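Long-range contacts in ATP phosphoribosyltransferase (Thermotoga maritima, PDB 1USY), which probably catalyses the condensation of ATP with 5-phosphoribose 1-diphosphate to form N'-(5'-phosphoribosyl)-ATP and diphosphate, the first step of histidine biosynthesis: residues L4-G9 / I60-T65; T51-G56 / H172-P177; P78-T83 / V168-V173; E100-I105 / G121-I126. One frame throughout, in Å; residues are numbered along the deposited sequence.

Contact 1 (L4-G9 / I60-T65); sequences LAIPKG and IGFCGT. With HIS (histidine), chain S.
The carbonyl O of Ile-60 is gripped twice by strand 4-7: Ala-5 N donates a hydrogen bond to it at 2.8 Å, and Leu-4 CA approaches the same Ile-60 O at 3.1 Å in a CA-H...O contact. One residue further on, Ala-5 O faces Gly-61 CA at 3.4 Å. The two strands thus run parallel, their short axes inclined by 20°. On one face Leu-4 and Ile-60 lie alongside each other and point the same way, with Leu-4 CD2 3.8 Å from Ile-60 CB. Ile-6 and Phe-62 repeat this arrangement: Ile-6 CG1 reaches the edge of the Phe-62 ring, 4.0 Å from CE1. Phe-62 CG lies beside its own backbone N (chi1 -50°), which sets the ring with its edge beside Ile-6. Pro-7 also comes to the ring's edge with CD, while its CG packs on Phe-62 CB at 4.0 Å. Branched and aromatic residues suit this buried face because helix 12-20 covers it with Val-15, Met-16 and Leu-19. On the reverse face, the small Ala-5 and Gly-61 lie where helix 49-54 brings in Tyr-52, which touches Ala-5. At the strand's last residue, Gly-64 takes the N-cap position of the following helix, and Thr-65 places OG1 2.9 Å from ND1 of the bound histidine of chain S. Such adjacent parallel strands, packed between helices and ending at a ligand pocket, are characteristic of the alpha/beta fold of the periplasmic-binding-protein clan.

Contact 2 (T51-G56 / H172-P177); sequences TYLVHG and HVVVNP. With HIS (histidine), chain S.
Val-174 and Asn-176 are the residues by which segment 172-177 meets helix 51-54 and its end, chiefly at Leu-53. The segment starts at His-172, whose ring is directed to the bound histidine of chain S rather than to the helix. Ligand ND1 lies in the plane of that ring, at its edge, and makes a weak hydrogen bond to His-172 NE2, whose modelled length of 2.5 Å is doubtful. At Val-174 the strand turns a branched side chain toward the helix; it and Leu-53 are both apolar and buried, though the spacing of Leu-53 CD2 and Val-174 CG2 is a modelling fault. Asn-176 follows as the strand gives out. With CG anti to the backbone N (chi1 168°), its amide comes to the helix end, with ND2 near Gly-56 CA. That end is a Schellman motif: Gly-56, at positive phi, sends its N to Leu-53 O at 2.8 Å. Glycine adopts such a phi readily. Asn-176 OD1 is placed 3.1 Å from Leu-53 O, two acceptors facing each other, so the amide's orientation is doubtful. The carbonyl O of Asn-176 receives a hydrogen bond from Ser-179 OG, and Pro-177 O one from Arg-181 NE.

Contact 3 (P78-T83 / V168-V173); sequences PFFIPT and VIRTHV. With HIS (histidine), chain S; HIS (histidine), chain I.
Two long antiparallel strands, 80-93 and 160-175, span the molecule as in the two-lobed periplasmic-binding-protein fold; their pairing is irregular at this end, where Phe-80 and His-172 form a non-hydrogen-bonded pair. Backbone bonds flank the pair: Val-173 N donates to Phe-79 O at 3.2 Å and Ile-81 N to Thr-171 O at 2.6 Å. Over one face of the Phe-80 ring lies the Arg-170 guanidinium, a cation-pi contact with CZ 3.9 Å from the ring centroid and 8° off the normal. Bends at chi2 and chi3 fold the arginine back to bring NH2 above the ring. The side chains of Phe-80 and His-172 run side by side, their ring planes oblique at 45°; Phe-80 thus touches Arg-170 and His-172, both of the histidine pocket. Across the strands, Val-173 fits a hydrophobic patch. It sets CG2 over a face of the Phe-79 ring; CG1 meets Ile-81 CD1 and CG2 meets Pro-78 CD, both at 3.8 Å. Pro-78 also sets its CB against the bound histidine of chain I. Branched aliphatics suit this interior: Ile-81 and Val-173 rest on Phe-62 of strand 60-64, and Val-173 also touches Leu-191 of helix 184-198. His-172 packs on Leu-68 of helix 65-70.

Contact 4 (E100-I105 / G121-I126); sequences EGEKRI and GWHCRI
Lys-103 and His-123 begin a short parallel ladder: Lys-103 N donates to His-123 O at 3.0 Å, and Arg-125 N returns a bond to Lys-103 O at 3.0 Å. Ile-105 N then reaches Arg-125 O at 2.9 Å. The strands are those of a beta-alpha-beta unit whose helix, 110-119, links them. Next to the ladder, Lys-103 crosses the Trp-122 indole at about a right angle. Its CE sits 3.7 Å from the centroid of the five-membered ring in a CH-pi contact, and NZ, more distant at 4.9 Å, adds a cation-pi term over the same face. A long aliphatic chain with a charged tip suits this, covering the indole while NZ bonds Gly-101 O at 2.9 Å, from above the carbonyl plane. Glu-102, bent at chi2, lays its carboxylate by the aliphatic part of Arg-125. OE1 stays 4.7 Å from Arg-125 NE, so attraction there would be only long-range; Arg-125 NH2 instead bonds Ser-83 OG of a neighbouring regulatory subunit. Arg-104, on the same face as Arg-125, forms a salt bridge to Asp-143 and bonds Gly-140 O. Gly-121 ends helix 110-119 in a Schellman motif, and a disulfide ties Cys-117 of that helix to Cys-124, whose CB packs 3.9 Å from Ile-105 CD1.

Overall arrangement
Contacts 1, 2 and 3 are buried and touch one another, whereas contact 4 lies at the surface, its centre about 32 Å from those of contacts 1 and 3, yet on the same mixed sheet. Contacts 2 and 3 share His-172 and Val-173 of strand 160-175. That strand sits beside strand 60-64 of contact 1 through probable bonds such as Cys-63 O to His-172 N, and all three touch the histidine of chain S. Contact 2 differs in joining a helix end to the sheet without a hydrogen bond across. Aliphatic and aromatic packing dominates the core; contact 4, nested in the loop closed by contact 3, joins its strands by a backbone ladder flanked by charged side chains and faces regulatory subunits.

Contact 1 (L4-G9 / I60-T65)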
# COMPACT_ATOMS: atom_id res chain seq x y z
N LEU G 4 40.05 10.61 -12.75
CA LEU G 4 39.82 9.24 -13.21
C LEU G 4 39.45 8.32 -12.06
O LEU G 4 40.08 8.36 -10.99
CB LEU G 4 41.02 8.67 -13.99
CG LEU G 4 41.82 9.56 -14.97
CD1 LEU G 4 42.92 8.74 -15.62
CD2 LEU G 4 41.04 10.25 -16.05
N ALA G 5 38.37 7.55 -12.26
CA ALA G 5 38.02 6.47 -11.34
C ALA G 5 38.72 5.19 -11.82
O ALA G 5 38.30 4.56 -12.80
CB ALA G 5 36.52 6.26 -11.29
N ILE G 6 39.78 4.77 -11.13
CA ILE G 6 40.44 3.53 -11.55
C ILE G 6 40.11 2.27 -10.71
O ILE G 6 40.17 2.28 -9.48
CB ILE G 6 41.92 3.74 -11.67
CG1 ILE G 6 42.17 4.72 -12.84
CG2 ILE G 6 42.60 2.42 -11.88
CD1 ILE G 6 43.34 5.56 -12.68
N PRO G 7 39.78 1.19 -11.40
CA PRO G 7 39.31 -0.03 -10.74
C PRO G 7 40.46 -0.77 -10.12
O PRO G 7 41.34 -1.22 -10.84
CB PRO G 7 38.73 -0.86 -11.87
CG PRO G 7 39.36 -0.32 -13.15
CD PRO G 7 39.90 1.04 -12.85
N LYS G 8 40.47 -0.86 -8.80
CA LYS G 8 41.49 -1.64 -8.08
C LYS G 8 41.34 -3.13 -8.46
O LYS G 8 40.27 -3.57 -8.86
CB LYS G 8 41.40 -1.41 -6.57
CG LYS G 8 42.24 -0.26 -6.08
CD LYS G 8 41.90 0.18 -4.66
CE LYS G 8 42.96 -0.26 -3.62
NZ LYS G 8 44.12 0.68 -3.59
N GLY G 9 42.44 -3.88 -8.41
CA GLY G 9 42.37 -5.30 -8.75
C GLY G 9 43.01 -5.70 -10.07
O GLY G 9 44.10 -5.24 -10.40
N ILE G 60 36.21 10.12 -16.07
CA ILE G 60 36.58 8.96 -16.87
C ILE G 60 36.87 7.78 -15.93
O ILE G 60 37.49 7.93 -14.87
CB ILE G 60 37.83 9.27 -17.73
CG1 ILE G 60 37.66 10.59 -18.49
CG2 ILE G 60 38.14 8.15 -18.72
CD1 ILE G 60 38.89 11.02 -19.27
N GLY G 61 36.36 6.61 -16.31
CA GLY G 61 36.49 5.40 -15.51
C GLY G 61 36.85 4.25 -16.42
O GLY G 61 36.93 4.43 -17.66
N PHE G 62 37.08 3.06 -15.83
CA PHE G 62 37.26 1.84 -16.63
C PHE G 62 36.38 0.73 -16.10
O PHE G 62 36.42 0.43 -14.91
CB PHE G 62 38.76 1.46 -16.71
CG PHE G 62 39.62 2.61 -17.12
CD1 PHE G 62 40.13 3.49 -16.18
CD2 PHE G 62 39.84 2.88 -18.46
CE1 PHE G 62 40.87 4.62 -16.58
CE2 PHE G 62 40.58 3.98 -18.86
CZ PHE G 62 41.10 4.86 -17.92
N CYS G 63 35.56 0.14 -16.96
CA CYS G 63 34.52 -0.79 -16.50
C CYS G 63 34.23 -1.95 -17.38
O CYS G 63 34.18 -1.78 -18.59
CB CYS G 63 33.19 -0.09 -16.47
SG CYS G 63 32.96 0.52 -14.90
N GLY G 64 33.92 -3.10 -16.75
CA GLY G 64 33.37 -4.24 -17.45
C GLY G 64 31.90 -4.04 -17.72
O GLY G 64 31.20 -3.33 -16.99
N THR G 65 31.42 -4.67 -18.79
CA THR G 65 29.98 -4.81 -19.05
C THR G 65 29.20 -5.27 -17.81
O THR G 65 28.02 -4.92 -17.62
CB THR G 65 29.78 -5.90 -20.10
OG1 THR G 65 30.74 -5.76 -21.16
CG2 THR G 65 28.41 -5.77 -20.72
N HIS S . 26.25 -1.63 -22.40
CA HIS S . 27.48 -1.92 -23.20
C HIS S . 27.19 -1.98 -24.71
O HIS S . 26.27 -2.65 -25.19
CB HIS S . 28.10 -3.22 -22.70
CG HIS S . 28.81 -4.03 -23.74
ND1 HIS S . 30.13 -4.38 -23.62
CD2 HIS S . 28.37 -4.59 -24.89
CE1 HIS S . 30.49 -5.10 -24.67
NE2 HIS S . 29.44 -5.24 -25.46
OXT HIS S . 27.86 -1.36 -25.54

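Contact 2 (T51-G56 / H172-P177)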
# COMPACT_ATOMS: atom_id res chain seq x y z
N THR G 51 29.30 4.59 -10.03
CA THR G 51 28.68 5.52 -9.09
C THR G 51 29.50 6.79 -8.98
O THR G 51 28.94 7.84 -8.79
CB THR G 51 28.20 4.88 -7.76
OG1 THR G 51 28.87 5.45 -6.63
CG2 THR G 51 28.52 3.39 -7.73
N TYR G 52 30.81 6.69 -9.21
CA TYR G 52 31.70 7.87 -9.29
C TYR G 52 31.46 8.73 -10.55
O TYR G 52 31.47 9.95 -10.50
CB TYR G 52 33.17 7.44 -9.22
CG TYR G 52 33.73 7.33 -7.79
CD1 TYR G 52 33.51 6.19 -7.03
CD2 TYR G 52 34.46 8.38 -7.22
CE1 TYR G 52 33.99 6.07 -5.72
CE2 TYR G 52 34.94 8.29 -5.89
CZ TYR G 52 34.69 7.13 -5.16
OH TYR G 52 35.17 7.00 -3.88
N LEU G 53 31.25 8.06 -11.68
CA LEU G 53 31.06 8.74 -12.94
C LEU G 53 29.68 9.33 -13.07
O LEU G 53 29.54 10.47 -13.54
CB LEU G 53 31.26 7.74 -14.06
CG LEU G 53 32.54 7.95 -14.85
CD1 LEU G 53 33.67 8.34 -13.96
CD2 LEU G 53 32.87 6.66 -15.48
N VAL G 54 28.67 8.56 -12.66
CA VAL G 54 27.26 8.91 -12.86
C VAL G 54 26.91 10.18 -12.10
O VAL G 54 26.13 10.99 -12.57
CB VAL G 54 26.31 7.70 -12.53
CG1 VAL G 54 24.91 8.14 -12.12
CG2 VAL G 54 26.22 6.73 -13.72
N HIS G 55 27.51 10.40 -10.95
CA HIS G 55 27.27 11.62 -10.18
C HIS G 55 28.23 12.73 -10.65
O HIS G 55 28.27 13.83 -10.08
CB HIS G 55 27.40 11.39 -8.65
CG HIS G 55 26.56 10.27 -8.11
ND1 HIS G 55 26.15 10.22 -6.79
CD2 HIS G 55 26.07 9.14 -8.69
CE1 HIS G 55 25.44 9.12 -6.58
NE2 HIS G 55 25.39 8.45 -7.72
N GLY G 56 29.02 12.45 -11.68
CA GLY G 56 30.00 13.41 -12.15
C GLY G 56 30.99 13.87 -11.07
O GLY G 56 31.30 15.06 -10.97
N HIS G 172 35.41 -1.49 -20.94
CA HIS G 172 35.19 -0.21 -21.60
C HIS G 172 35.91 0.85 -20.81
O HIS G 172 35.92 0.79 -19.58
CB HIS G 172 33.72 0.17 -21.52
CG HIS G 172 32.79 -0.77 -22.23
ND1 HIS G 172 32.38 -0.57 -23.54
CD2 HIS G 172 32.14 -1.88 -21.80
CE1 HIS G 172 31.55 -1.53 -23.88
NE2 HIS G 172 31.38 -2.34 -22.85
N VAL G 173 36.47 1.84 -21.51
CA VAL G 173 36.69 3.15 -20.89
C VAL G 173 35.35 3.89 -20.97
O VAL G 173 34.65 3.79 -21.98
CB VAL G 173 37.82 3.95 -21.57
CG1 VAL G 173 38.44 3.14 -22.68
CG2 VAL G 173 37.33 5.25 -22.12
N VAL G 174 34.97 4.57 -19.90
CA VAL G 174 33.68 5.26 -19.84
C VAL G 174 33.88 6.71 -19.40
O VAL G 174 34.84 7.02 -18.66
CB VAL G 174 32.68 4.54 -18.88
CG1 VAL G 174 32.50 3.08 -19.29
CG2 VAL G 174 33.19 4.57 -17.49
N VAL G 175 32.99 7.59 -19.85
CA VAL G 175 33.14 9.02 -19.63
C VAL G 175 31.81 9.55 -19.09
O VAL G 175 30.76 9.08 -19.48
CB VAL G 175 33.48 9.72 -20.96
CG1 VAL G 175 33.75 11.23 -20.75
CG2 VAL G 175 34.68 9.00 -21.68
N ASN G 176 31.88 10.53 -18.20
CA ASN G 176 30.73 11.13 -17.59
C ASN G 176 30.11 12.07 -18.63
O ASN G 176 30.71 13.09 -18.97
CB ASN G 176 31.20 11.86 -16.34
CG ASN G 176 30.15 12.81 -15.73
OD1 ASN G 176 28.97 12.57 -15.77
ND2 ASN G 176 30.62 13.86 -15.08
N PRO G 177 28.91 11.79 -19.13
CA PRO G 177 28.39 12.60 -20.22
C PRO G 177 28.48 14.12 -20.02
O PRO G 177 28.78 14.80 -20.99
CB PRO G 177 26.93 12.14 -20.37
CG PRO G 177 26.89 10.83 -19.78
CD PRO G 177 27.98 10.74 -18.72
N HIS S . 26.25 -1.63 -22.40
CA HIS S . 27.48 -1.92 -23.20
C HIS S . 27.19 -1.98 -24.71
O HIS S . 26.27 -2.65 -25.19
CB HIS S . 28.10 -3.22 -22.70
CG HIS S . 28.81 -4.03 -23.74
ND1 HIS S . 30.13 -4.38 -23.62
CD2 HIS S . 28.37 -4.59 -24.89
CE1 HIS S . 30.49 -5.10 -24.67
NE2 HIS S . 29.44 -5.24 -25.46
OXT HIS S . 27.86 -1.36 -25.54

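Contact 3 (P78-T83 / V168-V173)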
# COMPACT_ATOMS: atom_id res chain seq x y z
N PRO G 78 33.62 5.20 -25.38
CA PRO G 78 34.31 5.48 -26.66
C PRO G 78 35.04 4.28 -27.27
O PRO G 78 34.87 4.02 -28.48
CB PRO G 78 35.31 6.57 -26.30
CG PRO G 78 35.06 6.90 -24.88
CD PRO G 78 34.28 5.83 -24.23
N PHE G 79 35.83 3.57 -26.44
CA PHE G 79 36.53 2.37 -26.91
C PHE G 79 36.75 1.39 -25.80
O PHE G 79 36.47 1.73 -24.66
CB PHE G 79 37.86 2.70 -27.59
CG PHE G 79 38.71 3.64 -26.83
CD1 PHE G 79 39.68 3.17 -25.96
CD2 PHE G 79 38.59 5.01 -27.02
CE1 PHE G 79 40.49 4.06 -25.22
CE2 PHE G 79 39.42 5.92 -26.32
CZ PHE G 79 40.35 5.44 -25.41
N PHE G 80 37.23 0.18 -26.12
CA PHE G 80 37.49 -0.84 -25.10
C PHE G 80 38.95 -0.90 -24.66
O PHE G 80 39.85 -0.54 -25.40
CB PHE G 80 37.10 -2.25 -25.52
CG PHE G 80 35.95 -2.31 -26.45
CD1 PHE G 80 34.66 -2.60 -25.97
CD2 PHE G 80 36.15 -2.13 -27.80
CE1 PHE G 80 33.59 -2.64 -26.85
CE2 PHE G 80 35.09 -2.17 -28.68
CZ PHE G 80 33.82 -2.41 -28.22
N ILE G 81 39.15 -1.37 -23.42
CA ILE G 81 40.44 -1.74 -22.89
C ILE G 81 40.56 -3.21 -23.29
O ILE G 81 39.66 -4.01 -22.98
CB ILE G 81 40.41 -1.58 -21.35
CG1 ILE G 81 40.16 -0.12 -20.97
CG2 ILE G 81 41.66 -2.17 -20.68
CD1 ILE G 81 41.19 0.89 -21.41
N PRO G 82 41.60 -3.59 -24.01
CA PRO G 82 41.70 -4.98 -24.47
C PRO G 82 42.03 -5.94 -23.31
O PRO G 82 42.95 -5.70 -22.55
CB PRO G 82 42.82 -4.94 -25.52
CG PRO G 82 43.53 -3.67 -25.31
CD PRO G 82 42.74 -2.77 -24.43
N THR G 83 41.23 -6.99 -23.16
CA THR G 83 41.44 -7.98 -22.11
C THR G 83 41.05 -9.36 -22.63
O THR G 83 40.55 -9.48 -23.75
CB THR G 83 40.60 -7.64 -20.87
OG1 THR G 83 39.21 -7.76 -21.22
CG2 THR G 83 40.76 -6.15 -20.45
N VAL G 168 28.34 -11.64 -22.90
CA VAL G 168 29.79 -11.71 -22.89
C VAL G 168 30.27 -10.39 -22.36
O VAL G 168 29.58 -9.40 -22.51
CB VAL G 168 30.40 -12.13 -24.28
CG1 VAL G 168 29.29 -12.65 -25.25
CG2 VAL G 168 31.25 -11.03 -24.89
N ILE G 169 31.41 -10.38 -21.71
CA ILE G 169 31.90 -9.13 -21.15
C ILE G 169 33.24 -8.59 -21.72
O ILE G 169 34.21 -9.33 -21.94
CB ILE G 169 31.79 -9.12 -19.60
CG1 ILE G 169 31.93 -10.50 -18.98
CG2 ILE G 169 30.37 -8.79 -19.21
CD1 ILE G 169 31.14 -10.66 -17.67
N ARG G 170 33.24 -7.29 -21.98
CA ARG G 170 34.40 -6.56 -22.42
C ARG G 170 34.66 -5.48 -21.39
O ARG G 170 33.81 -5.21 -20.54
CB ARG G 170 34.18 -5.91 -23.81
CG ARG G 170 33.42 -6.74 -24.85
CD ARG G 170 34.28 -7.33 -25.95
NE ARG G 170 35.40 -6.46 -26.26
CZ ARG G 170 35.86 -6.17 -27.48
NH1 ARG G 170 35.31 -6.70 -28.59
NH2 ARG G 170 36.89 -5.34 -27.59
N THR G 171 35.83 -4.85 -21.49
CA THR G 171 36.20 -3.74 -20.63
C THR G 171 36.23 -2.42 -21.40
O THR G 171 36.94 -2.26 -22.40
CB THR G 171 37.53 -4.04 -19.97
OG1 THR G 171 37.38 -5.25 -19.21
CG2 THR G 171 37.87 -2.99 -18.93
N HIS G 172 35.41 -1.49 -20.94
CA HIS G 172 35.19 -0.21 -21.60
C HIS G 172 35.91 0.85 -20.81
O HIS G 172 35.92 0.79 -19.58
CB HIS G 172 33.72 0.17 -21.52
CG HIS G 172 32.79 -0.77 -22.23
ND1 HIS G 172 32.38 -0.57 -23.54
CD2 HIS G 172 32.14 -1.88 -21.80
CE1 HIS G 172 31.55 -1.53 -23.88
NE2 HIS G 172 31.38 -2.34 -22.85
N VAL G 173 36.47 1.84 -21.51
CA VAL G 173 36.69 3.15 -20.89
C VAL G 173 35.35 3.89 -20.97
O VAL G 173 34.65 3.79 -21.98
CB VAL G 173 37.82 3.95 -21.57
CG1 VAL G 173 38.44 3.14 -22.68
CG2 VAL G 173 37.33 5.25 -22.12
N HIS S . 26.25 -1.63 -22.40
CA HIS S . 27.48 -1.92 -23.20
C HIS S . 27.19 -1.98 -24.71
O HIS S . 26.27 -2.65 -25.19
CB HIS S . 28.10 -3.22 -22.70
CG HIS S . 28.81 -4.03 -23.74
ND1 HIS S . 30.13 -4.38 -23.62
CD2 HIS S . 28.37 -4.59 -24.89
CE1 HIS S . 30.49 -5.10 -24.67
NE2 HIS S . 29.44 -5.24 -25.46
OXT HIS S . 27.86 -1.36 -25.54
N HIS I . 33.61 8.44 -28.54
CA HIS I . 34.86 8.83 -29.24
C HIS I . 35.30 7.83 -30.30
O HIS I . 35.69 6.68 -30.02
CB HIS I . 36.02 9.07 -28.26
CG HIS I . 37.30 9.42 -28.95
ND1 HIS I . 38.06 10.52 -28.60
CD2 HIS I . 37.93 8.85 -30.00
CE1 HIS I . 39.12 10.58 -29.39
NE2 HIS I . 39.06 9.58 -30.25
OXT HIS I . 35.33 8.20 -31.48

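Contact 4 (E100-I105 / G121-I126)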
# COMPACT_ATOMS: atom_id res chain seq x y z
N GLU G 100 13.15 -27.57 -10.38
CA GLU G 100 11.83 -27.19 -10.87
C GLU G 100 11.02 -26.27 -9.93
O GLU G 100 9.99 -25.73 -10.34
CB GLU G 100 11.01 -28.43 -11.24
CG GLU G 100 11.84 -29.64 -11.65
CD GLU G 100 11.21 -30.40 -12.80
OE1 GLU G 100 11.16 -29.81 -13.92
OE2 GLU G 100 10.76 -31.56 -12.59
N GLY G 101 11.47 -26.11 -8.69
CA GLY G 101 10.82 -25.20 -7.77
C GLY G 101 11.54 -23.87 -7.69
O GLY G 101 12.56 -23.66 -8.35
N GLU G 102 10.99 -22.96 -6.89
CA GLU G 102 11.69 -21.77 -6.44
C GLU G 102 13.21 -22.02 -6.43
O GLU G 102 13.72 -22.66 -5.50
CB GLU G 102 11.16 -21.38 -5.04
CG GLU G 102 11.88 -20.23 -4.34
CD GLU G 102 11.41 -18.85 -4.78
OE1 GLU G 102 11.57 -17.88 -4.01
OE2 GLU G 102 10.88 -18.71 -5.90
N LYS G 103 13.90 -21.56 -7.46
CA LYS G 103 15.35 -21.79 -7.59
C LYS G 103 16.15 -20.81 -6.72
O LYS G 103 15.89 -19.60 -6.74
CB LYS G 103 15.82 -21.70 -9.05
CG LYS G 103 14.70 -21.44 -10.07
CD LYS G 103 14.61 -22.54 -11.10
CE LYS G 103 13.34 -22.43 -11.93
NZ LYS G 103 12.19 -23.04 -11.20
N ARG G 104 17.10 -21.35 -5.95
CA ARG G 104 17.99 -20.51 -5.14
C ARG G 104 19.24 -20.18 -5.92
O ARG G 104 19.97 -21.11 -6.32
CB ARG G 104 18.40 -21.22 -3.84
CG ARG G 104 17.34 -21.28 -2.75
CD ARG G 104 17.77 -22.13 -1.58
NE ARG G 104 17.80 -23.56 -1.92
CZ ARG G 104 18.74 -24.43 -1.53
NH1 ARG G 104 19.76 -24.05 -0.75
NH2 ARG G 104 18.66 -25.71 -1.90
N ILE G 105 19.53 -18.89 -6.08
CA ILE G 105 20.67 -18.41 -6.87
C ILE G 105 21.60 -17.43 -6.15
O ILE G 105 21.20 -16.32 -5.77
CB ILE G 105 20.21 -17.79 -8.17
CG1 ILE G 105 19.27 -18.76 -8.89
CG2 ILE G 105 21.41 -17.49 -9.03
CD1 ILE G 105 18.55 -18.20 -10.11
N GLY G 121 11.09 -16.06 -16.99
CA GLY G 121 9.85 -16.33 -16.29
C GLY G 121 10.07 -17.27 -15.14
O GLY G 121 9.53 -18.38 -15.15
N TRP G 122 10.86 -16.84 -14.16
CA TRP G 122 11.35 -17.72 -13.09
C TRP G 122 11.02 -17.21 -11.69
O TRP G 122 11.04 -16.00 -11.43
CB TRP G 122 12.87 -17.88 -13.23
CG TRP G 122 13.31 -19.06 -14.04
CD1 TRP G 122 12.53 -19.91 -14.75
CD2 TRP G 122 14.66 -19.50 -14.23
NE1 TRP G 122 13.30 -20.87 -15.37
CE2 TRP G 122 14.61 -20.64 -15.05
CE3 TRP G 122 15.90 -19.08 -13.75
CZ2 TRP G 122 15.77 -21.34 -15.43
CZ3 TRP G 122 17.04 -19.78 -14.11
CH2 TRP G 122 16.97 -20.90 -14.94
N HIS G 123 10.74 -18.15 -10.79
CA HIS G 123 10.56 -17.87 -9.37
C HIS G 123 11.86 -18.17 -8.64
O HIS G 123 12.21 -19.34 -8.47
CB HIS G 123 9.43 -18.73 -8.79
CG HIS G 123 8.08 -18.09 -8.87
ND1 HIS G 123 7.10 -18.50 -9.74
CD2 HIS G 123 7.56 -17.03 -8.19
CE1 HIS G 123 6.03 -17.74 -9.60
NE2 HIS G 123 6.28 -16.84 -8.66
N CYS G 124 12.57 -17.14 -8.19
CA CYS G 124 13.88 -17.38 -7.56
C CYS G 124 14.24 -16.51 -6.35
O CYS G 124 13.93 -15.31 -6.29
CB CYS G 124 15.02 -17.34 -8.59
SG CYS G 124 14.64 -16.14 -9.86
N ARG G 125 14.89 -17.16 -5.39
CA ARG G 125 15.46 -16.52 -4.20
C ARG G 125 16.88 -16.12 -4.57
O ARG G 125 17.69 -16.96 -4.98
CB ARG G 125 15.51 -17.51 -3.01
CG ARG G 125 14.17 -18.06 -2.53
CD ARG G 125 14.03 -18.23 -1.00
NE ARG G 125 14.23 -16.94 -0.31
CZ ARG G 125 14.34 -16.77 1.00
NH1 ARG G 125 14.28 -17.80 1.85
NH2 ARG G 125 14.52 -15.55 1.48
N ILE G 126 17.22 -14.85 -4.38
CA ILE G 126 18.58 -14.40 -4.66
C ILE G 126 19.39 -14.17 -3.38
O ILE G 126 19.00 -13.38 -2.51
CB ILE G 126 18.56 -13.16 -5.54
CG1 ILE G 126 17.92 -13.49 -6.88
CG2 ILE G 126 19.97 -12.61 -5.76
CD1 ILE G 126 17.17 -12.34 -7.46